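Side-chain contacts in DyP (Bjerkandera adusta, PDB 3VXJ), which probably acts as a heme-dependent, dye-decolorizing peroxidase and is captured here with the phenolic compound 2,6-dimethoxyphenol: residues Phe369-Ile372 with Asn373-Asn377; Phe95-Ala98 with Ala99-Asp103. All coordinates share one frame; numbering follows the deposited sequence.

Contact 1 of 2, residues Phe369-Ile372 with Asn373-Asn377. With HEM (protoporphyrin IX containing Fe), chain B.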
loop_
_atom_site.group_PDB
_atom_site.type_symbol
_atom_site.label_atom_id
_atom_site.label_comp_id
_atom_site.label_asym_id
_atom_site.label_seq_id
_atom_site.Cartn_x
_atom_site.Cartn_y
_atom_site.Cartn_z
ATOM N N PHE A 369 10.242 5.036 4.967
ATOM C CA PHE A 369 10.203 6.240 5.807
ATOM C C PHE A 369 8.911 6.295 6.616
ATOM O O PHE A 369 8.927 6.595 7.812
ATOM C CB PHE A 369 10.328 7.479 4.928
ATOM C CG PHE A 369 10.960 8.657 5.608
ATOM C CD1 PHE A 369 12.335 8.841 5.563
ATOM C CD2 PHE A 369 10.182 9.598 6.267
ATOM C CE1 PHE A 369 12.929 9.935 6.175
ATOM C CE2 PHE A 369 10.779 10.691 6.899
ATOM C CZ PHE A 369 12.154 10.855 6.838
ATOM N N GLN A 370 7.799 6.001 5.950
ATOM C CA GLN A 370 6.490 5.931 6.595
ATOM C C GLN A 370 6.464 4.877 7.695
ATOM O O GLN A 370 5.884 5.098 8.762
ATOM C CB GLN A 370 5.418 5.661 5.550
ATOM C CG GLN A 370 5.279 6.804 4.571
ATOM C CD GLN A 370 4.570 6.398 3.303
ATOM O OE1 GLN A 370 3.882 5.372 3.253
ATOM N NE2 GLN A 370 4.735 7.197 2.255
ATOM N N GLN A 371 7.121 3.744 7.452
ATOM C CA GLN A 371 7.152 2.649 8.411
ATOM C C GLN A 371 8.084 2.927 9.597
ATOM O O GLN A 371 7.674 2.840 10.763
ATOM C CB GLN A 371 7.579 1.349 7.723
ATOM C CG GLN A 371 7.519 0.125 8.649
ATOM C CD GLN A 371 6.097 -0.210 9.063
ATOM O OE1 GLN A 371 5.237 -0.438 8.211
ATOM N NE2 GLN A 371 5.832 -0.193 10.366
ATOM N N ILE A 372 9.350 3.220 9.294
ATOM C CA ILE A 372 10.375 3.294 10.327
ATOM C C ILE A 372 10.388 4.667 10.994
ATOM O O ILE A 372 10.167 4.785 12.206
ATOM C CB ILE A 372 11.763 2.974 9.770
ATOM C CG1 ILE A 372 11.802 1.540 9.219
ATOM C CG2 ILE A 372 12.827 3.147 10.859
ATOM C CD1 ILE A 372 13.130 1.146 8.595
ATOM N N ASN A 373 10.657 5.703 10.203
ATOM C CA ASN A 373 10.844 7.041 10.748
ATOM C C ASN A 373 9.594 7.595 11.397
ATOM O O ASN A 373 9.679 8.405 12.314
ATOM C CB ASN A 373 11.299 8.012 9.665
ATOM C CG ASN A 373 12.597 7.595 9.014
ATOM O OD1 ASN A 373 12.712 6.507 8.453
ATOM N ND2 ASN A 373 13.588 8.475 9.073
ATOM N N TRP A 374 8.443 7.152 10.907
ATOM C CA TRP A 374 7.177 7.705 11.337
ATOM C C TRP A 374 6.336 6.736 12.180
ATOM O O TRP A 374 6.205 6.938 13.388
ATOM C CB TRP A 374 6.400 8.251 10.133
ATOM C CG TRP A 374 7.042 9.487 9.533
ATOM C CD1 TRP A 374 8.039 10.259 10.084
ATOM C CD2 TRP A 374 6.714 10.088 8.283
ATOM N NE1 TRP A 374 8.338 11.310 9.251
ATOM C CE2 TRP A 374 7.545 11.223 8.134
ATOM C CE3 TRP A 374 5.803 9.772 7.266
ATOM C CZ2 TRP A 374 7.479 12.052 7.025
ATOM C CZ3 TRP A 374 5.746 10.589 6.158
ATOM C CH2 TRP A 374 6.577 11.726 6.045
ATOM N N ALA A 375 5.788 5.690 11.560
ATOM C CA ALA A 375 4.885 4.777 12.270
ATOM C C ALA A 375 5.512 4.119 13.507
ATOM O O ALA A 375 4.858 3.996 14.533
ATOM C CB ALA A 375 4.337 3.731 11.315
ATOM N N ASN A 376 6.764 3.682 13.384
ATOM C CA ASN A 376 7.480 2.989 14.470
ATOM C C ASN A 376 8.076 3.915 15.523
ATOM O O ASN A 376 8.667 3.455 16.513
ATOM C CB ASN A 376 8.625 2.137 13.912
ATOM C CG ASN A 376 8.145 0.923 13.135
ATOM O OD1 ASN A 376 6.939 0.654 13.021
ATOM N ND2 ASN A 376 9.092 0.200 12.558
ATOM N N ASN A 377 7.946 5.219 15.309
ATOM C CA ASN A 377 8.639 6.197 16.133
ATOM C C ASN A 377 7.664 6.839 17.107
ATOM O O ASN A 377 6.825 7.652 16.703
ATOM C CB ASN A 377 9.258 7.232 15.199
ATOM C CG ASN A 377 10.095 8.276 15.909
ATOM O OD1 ASN A 377 10.081 8.419 17.136
ATOM N ND2 ASN A 377 10.827 9.048 15.109
HETATM C CHA HEM B . -4.083 5.236 4.160
HETATM C CHB HEM B . -5.396 0.857 5.730
HETATM C CHC HEM B . -0.770 -0.553 5.807
HETATM C CHD HEM B . 0.568 3.807 4.203
HETATM C C1A HEM B . -4.836 4.187 4.610
HETATM C C2A HEM B . -6.267 4.211 4.817
HETATM C C3A HEM B . -6.626 2.994 5.264
HETATM C C4A HEM B . -5.440 2.170 5.319
HETATM C CMA HEM B . -8.042 2.510 5.629
HETATM C CAA HEM B . -7.164 5.453 4.622
HETATM C CBA HEM B . -7.721 5.641 3.209
HETATM C CGA HEM B . -6.694 6.094 2.198
HETATM O O1A HEM B . -6.230 7.254 2.242
HETATM O O2A HEM B . -6.356 5.274 1.299
HETATM C C1B HEM B . -4.263 0.082 5.876
HETATM C C2B HEM B . -4.230 -1.295 6.318
HETATM C C3B HEM B . -2.943 -1.690 6.335
HETATM C C4B HEM B . -2.141 -0.570 5.890
HETATM C CMB HEM B . -5.485 -2.107 6.709
HETATM C CAB HEM B . -2.364 -3.071 6.709
HETATM C CBB HEM B . -3.089 -4.189 6.632
HETATM C C1C HEM B . -0.007 0.520 5.424
HETATM C C2C HEM B . 1.442 0.562 5.394
HETATM C C3C HEM B . 1.815 1.777 4.963
HETATM C C4C HEM B . 0.607 2.530 4.704
HETATM C CMC HEM B . 2.349 -0.621 5.784
HETATM C CAC HEM B . 3.244 2.338 4.738
HETATM C CBC HEM B . 4.260 2.029 5.555
HETATM C C1D HEM B . -0.562 4.551 3.985
HETATM C C2D HEM B . -0.554 5.849 3.357
HETATM C C3D HEM B . -1.983 6.294 3.356
HETATM C C4D HEM B . -2.727 5.225 3.973
HETATM C CMD HEM B . 0.629 6.664 2.808
HETATM C CAD HEM B . -2.477 7.642 2.809
HETATM C CBD HEM B . -2.238 8.689 3.893
HETATM C CGD HEM B . -2.648 10.063 3.436
HETATM O O1D HEM B . -3.420 10.722 4.184
HETATM O O2D HEM B . -2.214 10.504 2.348
HETATM N NA HEM B . -4.369 2.942 4.948
HETATM N NB HEM B . -2.961 0.515 5.653
HETATM N NC HEM B . -0.477 1.753 5.033
HETATM N ND HEM B . -1.868 4.192 4.312
HETATM FE FE HEM B . -2.411 2.365 5.055
HETATM O O HOH W 1 -2.666 1.776 3.169
#
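F369 meets two flat side chains, N373 over a face and W374 at an edge. The F369 ring presents its edge to the W374 indole in a T-shaped stack, with planes at 89° and 5.0 Å between the centroids of the F369 ring and the five-membered ring of W374. The N373 amide lies almost flat over one F369 face, its CG 3.6 Å above the ring plane and its ND2 3.3 Å from F369 CE1. N373 CB adds a CH-pi contact. F369 can do both because its CG is anti to the backbone N (chi1 -151°), which sends the ring along the helix toward the later residues. F325 stacks on F369, and F380 stacks on W374.

All this sits on the last turns of helix 367-375, which widens into a pi-type turn. The bonds therefore run from residue i+5 back to residue i. A375 N gives a near-straight bond to Q370 O (2.9 Å), and N376 N bonds Q371 O.

One side-chain amide pair closes the turn. Q371 NE2 donates to N376 OD1 at 3.0 Å, coming from above the carbonyl plane. Q371 NE2 also bonds I394 O, and N376 OD1 accepts from Q396 N.

The heme touches the same helix. Q370 OE1 lies 3.4 Å from HEM CAC, while Q370 NE2 donates to F325 O. Q371 OE1 packs near HEM CBC at 3.8 Å.

Contact 2 of 2, residues Phe95-Ala98 with Ala99-Asp103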
loop_
_atom_site.group_PDB
_atom_site.type_symbol
_atom_site.label_atom_id
_atom_site.label_comp_id
_atom_site.label_asym_id
_atom_site.label_seq_id
_atom_site.Cartn_x
_atom_site.Cartn_y
_atom_site.Cartn_z
ATOM N N PHE A 95 13.649 -9.274 2.843
ATOM C CA PHE A 95 13.888 -10.152 3.994
ATOM C C PHE A 95 15.066 -9.626 4.824
ATOM O O PHE A 95 14.985 -9.576 6.052
ATOM C CB PHE A 95 14.123 -11.596 3.524
ATOM C CG PHE A 95 14.142 -12.632 4.633
ATOM C CD1 PHE A 95 13.175 -12.651 5.643
ATOM C CD2 PHE A 95 15.123 -13.621 4.638
ATOM C CE1 PHE A 95 13.200 -13.638 6.645
ATOM C CE2 PHE A 95 15.152 -14.606 5.630
ATOM C CZ PHE A 95 14.196 -14.604 6.630
ATOM N N ALA A 96 16.127 -9.180 4.150
ATOM C CA ALA A 96 17.302 -8.622 4.825
ATOM C C ALA A 96 17.001 -7.307 5.539
ATOM O O ALA A 96 17.761 -6.900 6.425
ATOM C CB ALA A 96 18.420 -8.413 3.822
ATOM N N ASP A 97 15.904 -6.656 5.157
ATOM C CA ASP A 97 15.508 -5.372 5.724
ATOM C C ASP A 97 14.390 -5.526 6.754
ATOM O O ASP A 97 14.025 -4.551 7.421
ATOM C CB ASP A 97 15.045 -4.437 4.594
ATOM C CG ASP A 97 15.083 -2.954 4.977
ATOM O OD1 ASP A 97 15.980 -2.542 5.751
ATOM O OD2 ASP A 97 14.229 -2.192 4.476
ATOM N N ALA A 98 13.855 -6.740 6.899
ATOM C CA ALA A 98 12.606 -6.946 7.634
ATOM C C ALA A 98 12.733 -6.598 9.114
ATOM O O ALA A 98 11.831 -5.977 9.694
ATOM C CB ALA A 98 12.103 -8.360 7.433
ATOM N N ALA A 99 13.857 -6.960 9.726
ATOM C CA ALA A 99 14.072 -6.616 11.123
ATOM C C ALA A 99 14.094 -5.097 11.324
ATOM O O ALA A 99 13.586 -4.600 12.332
ATOM C CB ALA A 99 15.345 -7.268 11.649
ATOM N N ASN A 100 14.656 -4.358 10.369
ATOM C CA ASN A 100 14.651 -2.897 10.438
ATOM C C ASN A 100 13.254 -2.320 10.427
ATOM O O ASN A 100 13.003 -1.290 11.048
ATOM C CB ASN A 100 15.459 -2.269 9.309
ATOM C CG ASN A 100 16.918 -2.631 9.364
ATOM O OD1 ASN A 100 17.526 -2.677 10.441
ATOM N ND2 ASN A 100 17.501 -2.882 8.208
ATOM N N LEU A 101 12.353 -2.986 9.706
ATOM C CA LEU A 101 10.952 -2.571 9.642
ATOM C C LEU A 101 10.195 -2.881 10.927
ATOM O O LEU A 101 9.093 -2.364 11.130
ATOM C CB LEU A 101 10.239 -3.219 8.449
ATOM C CG LEU A 101 10.848 -3.001 7.055
ATOM C CD1 LEU A 101 10.193 -3.915 6.020
ATOM C CD2 LEU A 101 10.727 -1.528 6.640
ATOM N N GLY A 102 10.780 -3.719 11.787
ATOM C CA GLY A 102 10.140 -4.115 13.044
ATOM C C GLY A 102 9.462 -5.473 12.995
ATOM O O GLY A 102 8.800 -5.878 13.953
ATOM N N ASP A 103 9.626 -6.174 11.874
ATOM C CA ASP A 103 8.971 -7.468 11.668
ATOM C C ASP A 103 9.449 -8.529 12.646
ATOM O O ASP A 103 10.641 -8.604 12.987
ATOM C CB ASP A 103 9.274 -8.019 10.271
ATOM C CG ASP A 103 8.590 -7.264 9.148
ATOM O OD1 ASP A 103 8.114 -6.120 9.331
ATOM O OD2 ASP A 103 8.566 -7.834 8.040
HETATM O O HOH W 2 15.904 -8.693 8.532
HETATM O O HOH W 3 16.825 -6.025 8.921
#
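A98 O receives two backbone N-H groups from the far end of its turn. D103 N donates to A98 O at 3.1 Å, and L101 N adds a weak bond to it. L101 N makes its better bond to D97 O, at 3.2 Å. The D103 side chain folds back over the same carbonyl, with D103 CB 3.3 Å from A98 O. Its carboxylate is held from outside by R221, W108 and Q396.

The side-chain bond is N100 ND2 to D97 OD1, 2.9 Å long and nearly straight at 174°. It reaches the anti side of the carboxylate, and the carboxylate and amide planes stand 67° apart. The first torsion of D97 (chi1 -159°) turns its carboxylate off the backbone N and beside the carbonyl carbon, which brings OD1 to the amide three residues on. D97 OD2 serves other partners, a salt bridge to R368 and a hydrogen bond with Y427. An alanine here is likely to leave R368 without its buried counter-charge and the N100 amide free to turn.

Helix 98-101 is a short, weakly bonded helix that ends in a Schellman motif. G102 has positive phi, where a CB would jam against the carbonyl O of L101.

Two waters stitch the incoming loop to the first turn. Water 2 donates to F95 O at 2.8 Å and accepts from A99 N. Water 3 does the same between A96 O and N100 N, 3.1 Å from the latter.

In the fold
Contacts 1 and 2 touch directly, with centres about 12 Å apart, although more than 260 residues separate them along the chain. N376 ND2 probably donates a hydrogen bond to L101 O, 2.9 Å away, so the end of helix 367-375 meets the end of helix 98-101. I372 CD1 packs on helix 98-101, 3.5 Å from N100 O and 4.1 Å from L101 CD2. Q396 is shared, since it bonds N376 in contact 1 and both L101 and D103 in contact 2. Contact 1 lines the heme pocket through Q370 and Q371, and its W374 side chain is about 6 Å from a bound 2,6-dimethoxyphenol. Contact 2 comes less close to the heme, with the L101 side chain about 7 Å from it.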